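Local structure of putative uncharacterized protein (Toxoplasma gondii, 4FBD) at residues Tyr193-Pro199 with Ser225-Trp229; Ala147-Ile153 with Ile184-Asn190; Thr132-Ser138 with Ala233-Glu239; Arg123-Leu128 with Arg204-Glu210. The protein is of unknown function, a member of the DUF3228 family whose chain folds into two beta-sheet regions and pairs with a second copy of itself. All coordinates share one frame; numbering follows the deposited sequence.

Contact 1 (Tyr193-Pro199 with Ser225-Trp229); sequences YSLPMAP and SVAYW
Two hydrogen bonds from helix 219-229 grip consecutive carbonyls of the extended loop 193-199. Trp229 NE1 donates to Pro196 O at 2.9 Å, in a nearly straight bond with an N-H...O angle of 164°. The oxygen sits at the indole edge, exactly in the ring plane, yet the indole nitrogen approaches from above the carbonyl plane of Pro196. One residue on, Ser225 OG donates to Met197 O at 2.5 Å, nearly in line with the C=O bond. The serine hydroxyl lies anti to its own backbone N (chi1 168°), which turns it off the helix toward the loop. Ser225 and Trp229 are one helical turn apart, joined by the backbone bond from Trp229 N to Ser225 O, and therefore present both donors on the same side.

The loop leaves strand 181-189 and runs into helix 199-204, with Ala198 at the N-cap, and here it is laid across the last turn of helix 219-229.

Apolar packing fills in around the polar pair. Pro196 CG meets Tyr228 CB at 3.6 Å, the two side chains crossing at about a right angle. Leu195 covers one face of the Tyr228 ring, its CG 4.0 Å from CZ, while the Tyr228 hydroxyl is hydrogen-bonded to Glu191. Pro199 divides its ring between two neighbours: CD lies 3.8 Å from Trp229 CD1, and CG is equally far from Val226 CG2. Tyr120 of the second subunit packs on Pro199, Val226 and Trp229, so this end of the contact also borders the dimer interface.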
# COMPACT_ATOMS: atom_id res chain seq x y z
N TYR A 193 -4.16 5.59 -22.10
CA TYR A 193 -3.25 6.47 -21.38
C TYR A 193 -2.29 5.61 -20.56
O TYR A 193 -2.52 4.41 -20.39
CB TYR A 193 -4.00 7.54 -20.55
CG TYR A 193 -4.91 6.99 -19.47
CD1 TYR A 193 -6.24 6.65 -19.75
CD2 TYR A 193 -4.45 6.80 -18.18
CE1 TYR A 193 -7.08 6.12 -18.77
CE2 TYR A 193 -5.28 6.27 -17.18
CZ TYR A 193 -6.58 5.94 -17.48
OH TYR A 193 -7.39 5.44 -16.50
N SER A 194 -1.16 6.18 -20.14
CA SER A 194 -0.16 5.45 -19.36
C SER A 194 -0.80 4.98 -18.08
O SER A 194 -1.31 5.77 -17.31
CB SER A 194 1.03 6.33 -19.00
OG SER A 194 1.79 6.68 -20.15
N LEU A 195 -0.77 3.69 -17.83
CA LEU A 195 -1.39 3.19 -16.64
C LEU A 195 -0.50 3.62 -15.45
O LEU A 195 0.73 3.46 -15.49
CB LEU A 195 -1.53 1.69 -16.74
CG LEU A 195 -2.93 1.18 -16.51
CD1 LEU A 195 -3.91 1.93 -17.45
CD2 LEU A 195 -2.98 -0.32 -16.74
N PRO A 196 -1.12 4.20 -14.41
CA PRO A 196 -0.34 4.65 -13.26
C PRO A 196 0.34 3.51 -12.54
O PRO A 196 -0.23 2.44 -12.43
CB PRO A 196 -1.38 5.29 -12.35
CG PRO A 196 -2.64 4.64 -12.73
CD PRO A 196 -2.56 4.39 -14.17
N MET A 197 1.55 3.73 -12.07
CA MET A 197 2.23 2.69 -11.32
C MET A 197 1.44 2.53 -10.02
O MET A 197 0.62 3.39 -9.68
CB MET A 197 3.69 3.06 -11.03
CG MET A 197 3.90 4.15 -10.00
SD MET A 197 5.62 4.79 -9.91
CE MET A 197 5.74 5.66 -11.48
N ALA A 198 1.68 1.43 -9.32
CA ALA A 198 1.00 1.14 -8.09
C ALA A 198 1.36 2.20 -7.06
O ALA A 198 2.47 2.67 -7.03
CB ALA A 198 1.39 -0.23 -7.57
N PRO A 199 0.41 2.54 -6.19
CA PRO A 199 0.66 3.53 -5.13
C PRO A 199 1.89 3.19 -4.30
O PRO A 199 2.66 4.07 -3.99
CB PRO A 199 -0.61 3.43 -4.26
CG PRO A 199 -1.67 3.03 -5.24
CD PRO A 199 -0.98 2.05 -6.16
N SER A 225 -3.08 7.59 -8.98
CA SER A 225 -2.73 6.18 -8.97
C SER A 225 -3.70 5.41 -8.07
O SER A 225 -4.28 4.40 -8.48
CB SER A 225 -1.30 6.00 -8.54
OG SER A 225 -1.07 4.64 -8.27
N VAL A 226 -3.93 5.91 -6.86
CA VAL A 226 -4.90 5.27 -5.96
C VAL A 226 -6.29 5.13 -6.62
O VAL A 226 -6.94 4.08 -6.51
CB VAL A 226 -5.05 6.04 -4.70
CG1 VAL A 226 -6.32 5.54 -3.91
CG2 VAL A 226 -3.75 5.93 -3.87
N ALA A 227 -6.77 6.18 -7.28
CA ALA A 227 -8.10 6.12 -7.96
C ALA A 227 -8.17 4.97 -8.94
O ALA A 227 -9.18 4.31 -9.04
CB ALA A 227 -8.39 7.40 -8.70
N TYR A 228 -7.09 4.73 -9.66
CA TYR A 228 -7.09 3.62 -10.61
C TYR A 228 -7.08 2.28 -9.89
O TYR A 228 -7.91 1.42 -10.19
CB TYR A 228 -5.89 3.66 -11.58
CG TYR A 228 -6.03 2.58 -12.66
CD1 TYR A 228 -6.78 2.82 -13.80
CD2 TYR A 228 -5.49 1.35 -12.50
CE1 TYR A 228 -6.95 1.85 -14.76
CE2 TYR A 228 -5.65 0.36 -13.49
CZ TYR A 228 -6.39 0.63 -14.62
OH TYR A 228 -6.59 -0.32 -15.59
N TRP A 229 -6.18 2.14 -8.92
CA TRP A 229 -5.98 0.86 -8.25
C TRP A 229 -7.05 0.49 -7.24
O TRP A 229 -7.12 -0.66 -6.83
CB TRP A 229 -4.52 0.71 -7.76
CG TRP A 229 -3.61 0.66 -8.96
CD1 TRP A 229 -2.82 1.65 -9.42
CD2 TRP A 229 -3.48 -0.43 -9.91
NE1 TRP A 229 -2.17 1.25 -10.58
CE2 TRP A 229 -2.56 -0.01 -10.90
CE3 TRP A 229 -4.03 -1.70 -10.00
CZ2 TRP A 229 -2.19 -0.83 -11.96
CZ3 TRP A 229 -3.68 -2.51 -11.07
CH2 TRP A 229 -2.75 -2.07 -12.04

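Contact 2 (Ala147-Ile153 with Ile184-Asn190); sequences AAFLDLI and IAVKAQN
A classic beta bulge distorts one end of this antiparallel pair, where Ile184 and Ala185 both face Ile153. Ile153 N donates to Ala185 O at 2.9 Å, while Ile153 O accepts from Ile184 N at 3.0 Å. The extra residue brings Ile184 CD1 to 4.0 Å from Ile153 CG2, the two side chains crossing at a slant, while Ala185 CB packs 3.8 Å from Ile153 CG1.

Beyond the bulge the register is regular. Asp151 and Lys187 form a hydrogen-bonded pair, as do Phe149 and Gln189. The non-hydrogen-bonded pairs, Leu150 with Ala188 and Leu152 with Val186, turn to the other face. Leu152 CD2 lies 3.8 Å from Val186 CG1, the two side chains side by side and pointing the same way, and Leu150 CD2 reaches the same methyl from the other neighbouring position.

On the Asp151 face a water donates to both Asp151 OD2 (2.8 Å) and Gln189 OE1 (2.6 Å), bridging two acceptors whose carboxylate and amide planes stand 73° apart. The remaining ends are held elsewhere: Asp151 OD1 by His92 of strand 90-96, Gln189 NE2 by the carbonyls of Glu191 and Tyr193.

At the far end the side chain takes over from the backbone, as Asn190 OD1 accepts from Ala148 N at 2.8 Å. With strand 90-96 bonded along the other edge of 149-156, this is the antiparallel heart of a mixed five-stranded sheet.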
# COMPACT_ATOMS: atom_id res chain seq x y z
N ALA A 147 -7.10 -7.28 -24.63
CA ALA A 147 -7.22 -5.85 -24.34
C ALA A 147 -7.51 -5.08 -25.59
O ALA A 147 -7.17 -5.50 -26.68
CB ALA A 147 -5.94 -5.33 -23.71
N ALA A 148 -8.11 -3.92 -25.42
CA ALA A 148 -8.44 -3.05 -26.50
C ALA A 148 -7.20 -2.52 -27.25
O ALA A 148 -7.21 -2.38 -28.50
CB ALA A 148 -9.25 -1.90 -25.96
N PHE A 149 -6.12 -2.27 -26.52
CA PHE A 149 -4.93 -1.67 -27.12
C PHE A 149 -3.61 -2.22 -26.65
O PHE A 149 -3.54 -2.97 -25.70
CB PHE A 149 -4.88 -0.18 -26.75
CG PHE A 149 -6.13 0.57 -27.06
CD1 PHE A 149 -6.45 0.92 -28.36
CD2 PHE A 149 -6.98 0.98 -26.03
CE1 PHE A 149 -7.62 1.62 -28.64
CE2 PHE A 149 -8.16 1.68 -26.30
CZ PHE A 149 -8.48 2.00 -27.60
N LEU A 150 -2.56 -1.84 -27.38
CA LEU A 150 -1.19 -2.12 -27.02
C LEU A 150 -0.51 -0.76 -26.87
O LEU A 150 -0.59 0.08 -27.78
CB LEU A 150 -0.48 -2.93 -28.10
CG LEU A 150 -1.09 -4.29 -28.40
CD1 LEU A 150 -0.41 -4.92 -29.58
CD2 LEU A 150 -1.05 -5.18 -27.14
N ASP A 151 0.12 -0.53 -25.72
CA ASP A 151 0.88 0.67 -25.48
C ASP A 151 2.26 0.21 -25.90
O ASP A 151 2.83 -0.70 -25.28
CB ASP A 151 0.83 1.05 -24.00
CG ASP A 151 1.40 2.45 -23.71
OD1 ASP A 151 1.85 3.14 -24.66
OD2 ASP A 151 1.36 2.87 -22.52
N LEU A 152 2.76 0.76 -27.00
CA LEU A 152 4.08 0.41 -27.50
C LEU A 152 5.05 1.42 -26.96
O LEU A 152 4.91 2.63 -27.22
CB LEU A 152 4.11 0.42 -29.01
CG LEU A 152 3.14 -0.51 -29.74
CD1 LEU A 152 3.27 -0.32 -31.28
CD2 LEU A 152 3.35 -1.95 -29.30
N ILE A 153 6.03 0.96 -26.20
CA ILE A 153 7.00 1.88 -25.62
C ILE A 153 8.22 1.87 -26.49
O ILE A 153 8.75 0.80 -26.78
CB ILE A 153 7.40 1.49 -24.20
CG1 ILE A 153 6.17 1.17 -23.35
CG2 ILE A 153 8.23 2.62 -23.58
CD1 ILE A 153 5.22 2.33 -23.22
N ILE A 184 10.69 -1.48 -27.17
CA ILE A 184 11.38 -2.19 -26.10
C ILE A 184 10.37 -2.81 -25.10
O ILE A 184 10.72 -3.71 -24.32
CB ILE A 184 12.42 -1.28 -25.39
CG1 ILE A 184 11.79 -0.03 -24.80
CG2 ILE A 184 13.54 -0.88 -26.33
CD1 ILE A 184 11.06 -0.25 -23.52
N ALA A 185 9.13 -2.36 -25.14
CA ALA A 185 8.08 -2.90 -24.29
C ALA A 185 6.75 -2.80 -25.00
O ALA A 185 6.52 -1.90 -25.80
CB ALA A 185 8.01 -2.14 -22.94
N VAL A 186 5.87 -3.74 -24.68
CA VAL A 186 4.51 -3.80 -25.23
C VAL A 186 3.57 -4.13 -24.08
O VAL A 186 3.71 -5.14 -23.43
CB VAL A 186 4.37 -4.90 -26.29
CG1 VAL A 186 2.97 -4.88 -26.85
CG2 VAL A 186 5.40 -4.72 -27.38
N LYS A 187 2.60 -3.26 -23.85
CA LYS A 187 1.67 -3.42 -22.76
C LYS A 187 0.25 -3.51 -23.25
O LYS A 187 -0.25 -2.54 -23.80
CB LYS A 187 1.78 -2.20 -21.86
CG LYS A 187 2.75 -2.30 -20.74
CD LYS A 187 2.07 -2.93 -19.53
CE LYS A 187 0.93 -2.04 -18.99
NZ LYS A 187 0.39 -2.53 -17.69
N ALA A 188 -0.39 -4.65 -23.02
CA ALA A 188 -1.79 -4.81 -23.38
C ALA A 188 -2.60 -4.15 -22.28
O ALA A 188 -2.41 -4.44 -21.09
CB ALA A 188 -2.17 -6.26 -23.50
N GLN A 189 -3.51 -3.25 -22.68
CA GLN A 189 -4.35 -2.56 -21.74
C GLN A 189 -5.58 -2.02 -22.45
O GLN A 189 -5.63 -1.96 -23.68
CB GLN A 189 -3.56 -1.45 -21.05
CG GLN A 189 -3.00 -0.37 -21.99
CD GLN A 189 -2.19 0.65 -21.26
OE1 GLN A 189 -1.17 0.32 -20.68
NE2 GLN A 189 -2.62 1.94 -21.31
N ASN A 190 -6.60 -1.67 -21.68
CA ASN A 190 -7.85 -1.19 -22.25
C ASN A 190 -7.94 0.30 -22.21
O ASN A 190 -8.82 0.86 -22.79
CB ASN A 190 -9.04 -1.82 -21.50
CG ASN A 190 -9.11 -3.32 -21.73
OD1 ASN A 190 -9.11 -3.77 -22.86
ND2 ASN A 190 -9.20 -4.09 -20.66
O HOH W 1 0.60 2.13 -19.93

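Contact 3 (Thr132-Ser138 with Ala233-Glu239); sequences TRWFPMS and AIVMDKE
Strands 130-135 and 232-235 pair in parallel register at the middle of a four-stranded mixed sheet, though their short segments splay by 62°, and the contact carries on past their ends. Phe135 N donates to Ile234 O at 3.0 Å, and Phe135 O accepts from Met236 N, clasping Val235 between the two bonds. A water links the two backbones just before this, donating to Arg133 O and accepting from Ile234 N.

Trp134 is gripped at both face and edge. Met236 lies over one face: its CB makes a CH-pi contact with the five-membered ring, and its SD stands 4.1 Å from the centroid of the six-membered ring, 18° off the normal. At the edge, Trp134 NE1 donates to Lys238 O at 3.0 Å, with the oxygen near the indole plane. Lys238 CD follows, 3.7 Å from Trp134 CZ2. With chi1 at 63°, Trp134 CG sits between the backbone N and the carbonyl carbon, which turns the ring to Met236 and Lys238.

Glu239 closes the far end: OE1 accepts from Ser138 OG at 2.7 Å, and OE2 takes Ser138 N on its syn lone pair at 3.1 Å. A second water, accepting from Met137 N, donates to Glu239 OE2 and Asp237 OD1.

The Arg133 guanidinium bonds to Trp229 O through NH2 and to Ser118 of the second subunit through NH1. The whole is a parallel strand pair extended by a C-terminal tail, with a Met-aromatic contact on Trp134 and a glutamate bound at the first turn of helix 137-140.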
# COMPACT_ATOMS: atom_id res chain seq x y z
N THR A 132 0.13 -6.22 -1.10
CA THR A 132 -0.26 -6.25 -2.50
C THR A 132 -1.52 -7.05 -2.58
O THR A 132 -1.74 -7.93 -1.74
CB THR A 132 0.83 -7.00 -3.29
OG1 THR A 132 2.11 -6.43 -2.95
CG2 THR A 132 0.60 -6.92 -4.78
N ARG A 133 -2.39 -6.73 -3.55
CA ARG A 133 -3.60 -7.54 -3.75
C ARG A 133 -3.70 -7.95 -5.19
O ARG A 133 -3.26 -7.23 -6.11
CB ARG A 133 -4.85 -6.81 -3.32
CG ARG A 133 -5.23 -5.59 -4.08
CD ARG A 133 -6.51 -5.05 -3.53
NE ARG A 133 -6.95 -3.84 -4.23
CZ ARG A 133 -8.06 -3.17 -3.95
NH1 ARG A 133 -8.87 -3.58 -3.00
NH2 ARG A 133 -8.37 -2.08 -4.64
N TRP A 134 -4.33 -9.08 -5.42
CA TRP A 134 -4.45 -9.60 -6.75
C TRP A 134 -5.59 -10.59 -6.91
O TRP A 134 -6.10 -11.12 -5.94
CB TRP A 134 -3.15 -10.32 -7.11
CG TRP A 134 -2.90 -11.50 -6.21
CD1 TRP A 134 -3.35 -12.76 -6.41
CD2 TRP A 134 -2.20 -11.52 -4.96
NE1 TRP A 134 -2.96 -13.57 -5.38
CE2 TRP A 134 -2.25 -12.84 -4.48
CE3 TRP A 134 -1.51 -10.56 -4.22
CZ2 TRP A 134 -1.66 -13.23 -3.28
CZ3 TRP A 134 -0.91 -10.95 -3.01
CH2 TRP A 134 -0.99 -12.27 -2.56
N PHE A 135 -5.96 -10.84 -8.15
CA PHE A 135 -6.93 -11.88 -8.50
C PHE A 135 -6.09 -13.08 -8.90
O PHE A 135 -5.21 -12.98 -9.75
CB PHE A 135 -7.78 -11.53 -9.71
CG PHE A 135 -8.84 -10.54 -9.45
CD1 PHE A 135 -9.92 -10.87 -8.69
CD2 PHE A 135 -8.79 -9.29 -10.02
CE1 PHE A 135 -10.93 -9.95 -8.44
CE2 PHE A 135 -9.79 -8.38 -9.80
CZ PHE A 135 -10.87 -8.71 -9.00
N PRO A 136 -6.37 -14.23 -8.30
CA PRO A 136 -5.65 -15.42 -8.67
C PRO A 136 -6.14 -15.97 -9.99
O PRO A 136 -7.19 -15.56 -10.48
CB PRO A 136 -5.92 -16.39 -7.52
CG PRO A 136 -6.92 -15.77 -6.67
CD PRO A 136 -7.20 -14.39 -7.10
N MET A 137 -5.37 -16.90 -10.55
CA MET A 137 -5.70 -17.49 -11.85
C MET A 137 -6.97 -18.32 -11.87
O MET A 137 -7.62 -18.41 -12.92
CB MET A 137 -4.52 -18.31 -12.37
CG MET A 137 -3.32 -17.45 -12.73
SD MET A 137 -3.73 -16.25 -14.01
CE MET A 137 -3.98 -17.33 -15.41
N SER A 138 -7.36 -18.89 -10.73
CA SER A 138 -8.59 -19.68 -10.67
C SER A 138 -9.77 -18.83 -11.13
O SER A 138 -10.76 -19.36 -11.65
CB SER A 138 -8.82 -20.26 -9.27
OG SER A 138 -8.86 -19.23 -8.31
N ALA A 233 -7.23 -4.66 -10.16
CA ALA A 233 -6.23 -5.43 -9.47
C ALA A 233 -5.44 -6.27 -10.45
O ALA A 233 -6.00 -6.79 -11.42
CB ALA A 233 -6.89 -6.30 -8.45
N ILE A 234 -4.15 -6.42 -10.17
CA ILE A 234 -3.29 -7.23 -11.02
C ILE A 234 -3.73 -8.70 -10.90
O ILE A 234 -4.49 -9.05 -10.00
CB ILE A 234 -1.80 -7.14 -10.64
CG1 ILE A 234 -1.56 -7.73 -9.23
CG2 ILE A 234 -1.29 -5.69 -10.78
CD1 ILE A 234 -0.06 -7.88 -8.86
N VAL A 235 -3.28 -9.52 -11.84
CA VAL A 235 -3.52 -10.95 -11.83
C VAL A 235 -2.23 -11.58 -11.38
O VAL A 235 -1.19 -11.13 -11.77
CB VAL A 235 -3.90 -11.46 -13.22
CG1 VAL A 235 -3.81 -13.01 -13.30
CG2 VAL A 235 -5.30 -11.01 -13.54
N MET A 236 -2.29 -12.60 -10.54
CA MET A 236 -1.07 -13.26 -10.10
C MET A 236 -1.39 -14.72 -9.80
O MET A 236 -2.45 -15.03 -9.23
CB MET A 236 -0.51 -12.56 -8.86
CG MET A 236 0.82 -13.06 -8.39
SD MET A 236 1.20 -12.40 -6.76
CE MET A 236 1.27 -10.65 -7.06
N ASP A 237 -0.51 -15.62 -10.22
CA ASP A 237 -0.74 -17.03 -10.02
C ASP A 237 -0.36 -17.41 -8.60
O ASP A 237 0.74 -17.91 -8.35
CB ASP A 237 0.05 -17.85 -11.04
CG ASP A 237 -0.34 -19.33 -11.04
OD1 ASP A 237 -1.31 -19.71 -10.34
OD2 ASP A 237 0.33 -20.11 -11.75
N LYS A 238 -1.27 -17.12 -7.68
CA LYS A 238 -1.10 -17.45 -6.29
C LYS A 238 -2.52 -17.53 -5.68
O LYS A 238 -3.20 -16.54 -5.59
CB LYS A 238 -0.24 -16.40 -5.63
CG LYS A 238 0.24 -16.72 -4.24
CD LYS A 238 1.12 -15.61 -3.68
CE LYS A 238 2.50 -15.51 -4.33
NZ LYS A 238 3.45 -16.60 -3.90
N GLU A 239 -2.95 -18.73 -5.29
CA GLU A 239 -4.30 -18.95 -4.74
C GLU A 239 -4.51 -18.47 -3.32
O GLU A 239 -5.63 -18.11 -2.93
CB GLU A 239 -4.69 -20.44 -4.84
CG GLU A 239 -4.84 -20.89 -6.32
CD GLU A 239 -5.92 -20.08 -7.07
OE1 GLU A 239 -6.96 -19.74 -6.44
OE2 GLU A 239 -5.73 -19.81 -8.29
O HOH W 2 -3.55 -5.01 -7.62
O HOH W 3 -3.49 -18.70 -8.97

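Contact 4 (Arg123-Leu128 with Arg204-Glu210); sequences RRPNEL and RNTLIEE
The hydrogen bonding across this contact comes from a carboxylate: Glu210 OE2 accepts from Leu128 N. The modelled separation is too short to be trusted, so the detailed geometry of this bond is doubtful. Glu210 reaches over with CG anti to its backbone N (chi1 -177°) and a bend at chi2. Its other oxygen, OE1, forms a salt bridge with Arg219 of the second subunit, so this one carboxylate serves both the loop and the dimer interface.

Charge pairing centres on Glu127. Within its own loop, Glu127 OE2 takes Arg123 NH1 at 2.7 Å, close to the guanidinium plane, while OE1 receives a weak bond from Arg123 NE. Arg204 joins from across the contact, but Glu127 OE1 stands over the face of its guanidinium, 3.9 Å from NE. That long salt bridge is a matter of charge alone, since no N-H points at the oxygen.

The two arginines also meet directly. They come from opposite directions, with guanidinium planes 47° apart, and Arg204 NH2 lies over a face of Arg123, 3.1 Å from Arg123 NH2. Glu127 probably offsets part of this crowding of positive charge. Buried here, Arg204 NE has no hydrogen-bond partner in the model.

Both segments are loops carrying a type I beta turn, Arg124-Glu127 and Arg204-Leu207; they are joined by the Glu210 to Leu128 backbone bond and by a salt-bridge network of Arg123, Glu127 and Arg204, whose link across the contact is long.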
# COMPACT_ATOMS: atom_id res chain seq x y z
N ARG A 123 9.17 -7.83 -4.72
CA ARG A 123 9.48 -8.04 -6.15
C ARG A 123 10.91 -8.54 -6.39
O ARG A 123 11.18 -9.15 -7.41
CB ARG A 123 9.13 -6.81 -7.01
CG ARG A 123 8.76 -5.56 -6.22
CD ARG A 123 8.77 -4.30 -7.04
NE ARG A 123 10.10 -3.70 -7.05
CZ ARG A 123 10.41 -2.54 -7.62
NH1 ARG A 123 11.65 -2.08 -7.56
NH2 ARG A 123 9.48 -1.83 -8.25
N ARG A 124 11.79 -8.29 -5.43
CA ARG A 124 13.17 -8.78 -5.47
C ARG A 124 13.60 -9.25 -4.08
O ARG A 124 13.07 -8.77 -3.08
CB ARG A 124 14.16 -7.72 -5.97
CG ARG A 124 14.42 -7.71 -7.47
CD ARG A 124 15.63 -6.79 -7.80
NE ARG A 124 16.22 -7.05 -9.12
CZ ARG A 124 15.73 -6.62 -10.28
NH1 ARG A 124 14.60 -5.91 -10.33
NH2 ARG A 124 16.36 -6.92 -11.41
N PRO A 125 14.56 -10.19 -4.01
CA PRO A 125 15.03 -10.71 -2.71
C PRO A 125 15.72 -9.67 -1.80
O PRO A 125 15.89 -9.92 -0.61
CB PRO A 125 16.03 -11.82 -3.11
CG PRO A 125 16.44 -11.49 -4.50
CD PRO A 125 15.25 -10.84 -5.14
N ASN A 126 16.11 -8.54 -2.37
CA ASN A 126 16.78 -7.48 -1.61
C ASN A 126 15.85 -6.33 -1.21
O ASN A 126 16.28 -5.39 -0.55
CB ASN A 126 17.99 -6.95 -2.40
CG ASN A 126 17.64 -6.60 -3.85
OD1 ASN A 126 16.47 -6.55 -4.24
ND2 ASN A 126 18.67 -6.36 -4.66
N GLU A 127 14.58 -6.43 -1.58
CA GLU A 127 13.58 -5.40 -1.25
C GLU A 127 12.67 -5.80 -0.10
O GLU A 127 12.39 -6.98 0.11
CB GLU A 127 12.67 -5.11 -2.46
CG GLU A 127 13.39 -4.57 -3.68
CD GLU A 127 12.44 -4.24 -4.80
OE1 GLU A 127 11.22 -4.42 -4.63
OE2 GLU A 127 12.91 -3.79 -5.86
N LEU A 128 12.20 -4.80 0.63
CA LEU A 128 11.26 -5.03 1.72
C LEU A 128 9.93 -5.44 1.10
O LEU A 128 9.55 -4.96 0.05
CB LEU A 128 11.07 -3.78 2.58
CG LEU A 128 12.28 -3.34 3.41
CD1 LEU A 128 11.96 -2.02 4.10
CD2 LEU A 128 12.70 -4.42 4.42
N ARG A 204 7.73 3.59 -2.34
CA ARG A 204 9.06 2.98 -2.29
C ARG A 204 10.11 3.81 -3.08
O ARG A 204 11.29 3.82 -2.74
CB ARG A 204 9.02 1.52 -2.77
CG ARG A 204 10.36 0.76 -2.68
CD ARG A 204 10.26 -0.73 -3.10
NE ARG A 204 9.52 -0.89 -4.34
CZ ARG A 204 8.33 -1.47 -4.47
NH1 ARG A 204 7.74 -2.06 -3.44
NH2 ARG A 204 7.75 -1.52 -5.65
N ASN A 205 9.66 4.51 -4.13
CA ASN A 205 10.56 5.36 -4.93
C ASN A 205 11.02 6.63 -4.21
O ASN A 205 11.93 7.31 -4.69
CB ASN A 205 9.92 5.73 -6.28
CG ASN A 205 9.86 4.55 -7.25
OD1 ASN A 205 10.40 3.47 -6.99
ND2 ASN A 205 9.19 4.76 -8.38
N THR A 206 10.39 6.97 -3.08
CA THR A 206 10.81 8.14 -2.30
C THR A 206 11.86 7.75 -1.26
O THR A 206 12.41 8.62 -0.57
CB THR A 206 9.64 8.80 -1.56
OG1 THR A 206 9.23 7.97 -0.47
CG2 THR A 206 8.48 9.06 -2.53
N LEU A 207 12.14 6.45 -1.16
CA LEU A 207 13.13 5.92 -0.22
C LEU A 207 14.39 5.54 -0.98
O LEU A 207 14.42 4.49 -1.64
CB LEU A 207 12.58 4.68 0.48
CG LEU A 207 11.34 4.75 1.35
CD1 LEU A 207 10.93 3.34 1.74
CD2 LEU A 207 11.55 5.60 2.59
N ILE A 208 15.43 6.37 -0.92
CA ILE A 208 16.67 6.04 -1.61
C ILE A 208 17.23 4.71 -1.06
O ILE A 208 17.67 3.85 -1.83
CB ILE A 208 17.73 7.18 -1.52
CG1 ILE A 208 18.23 7.40 -0.08
CG2 ILE A 208 17.17 8.48 -2.10
CD1 ILE A 208 19.25 8.54 0.05
N GLU A 209 17.17 4.56 0.26
CA GLU A 209 17.65 3.35 0.96
C GLU A 209 17.02 2.06 0.45
O GLU A 209 17.57 0.97 0.64
CB GLU A 209 17.33 3.47 2.46
CG GLU A 209 15.85 3.76 2.75
CD GLU A 209 15.48 3.66 4.21
OE1 GLU A 209 14.67 4.50 4.67
OE2 GLU A 209 16.00 2.76 4.91
N GLU A 210 15.86 2.19 -0.18
CA GLU A 210 15.10 1.07 -0.69
C GLU A 210 14.66 1.31 -2.14
O GLU A 210 13.92 0.50 -2.71
CB GLU A 210 13.86 0.92 0.20
CG GLU A 210 12.93 -0.25 -0.09
CD GLU A 210 13.58 -1.60 0.14
OE1 GLU A 210 14.73 -1.66 0.62
OE2 GLU A 210 12.91 -2.61 -0.14

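How the contacts relate
From the N terminus, residues 123-128 come first and wait for 204-210, which complete contact 4. Residues 132-138 follow almost at once, but contact 3 closes only at 233-239, near the C terminus, so contacts 3 and 4 cross. Within the span of both, contact 2 opens and closes in the five-stranded sheet. Contact 1 then begins at 193-199 and ends at 225-229; it crosses contact 4 but lies wholly within contact 3. Leu195 touches Lys187 and Gln189 of contact 2, and Trp229 touches Arg133 and Ile234 of contact 3, so contact 1 links the two sheets. Contacts 1, 3 and 4 also touch the second subunit.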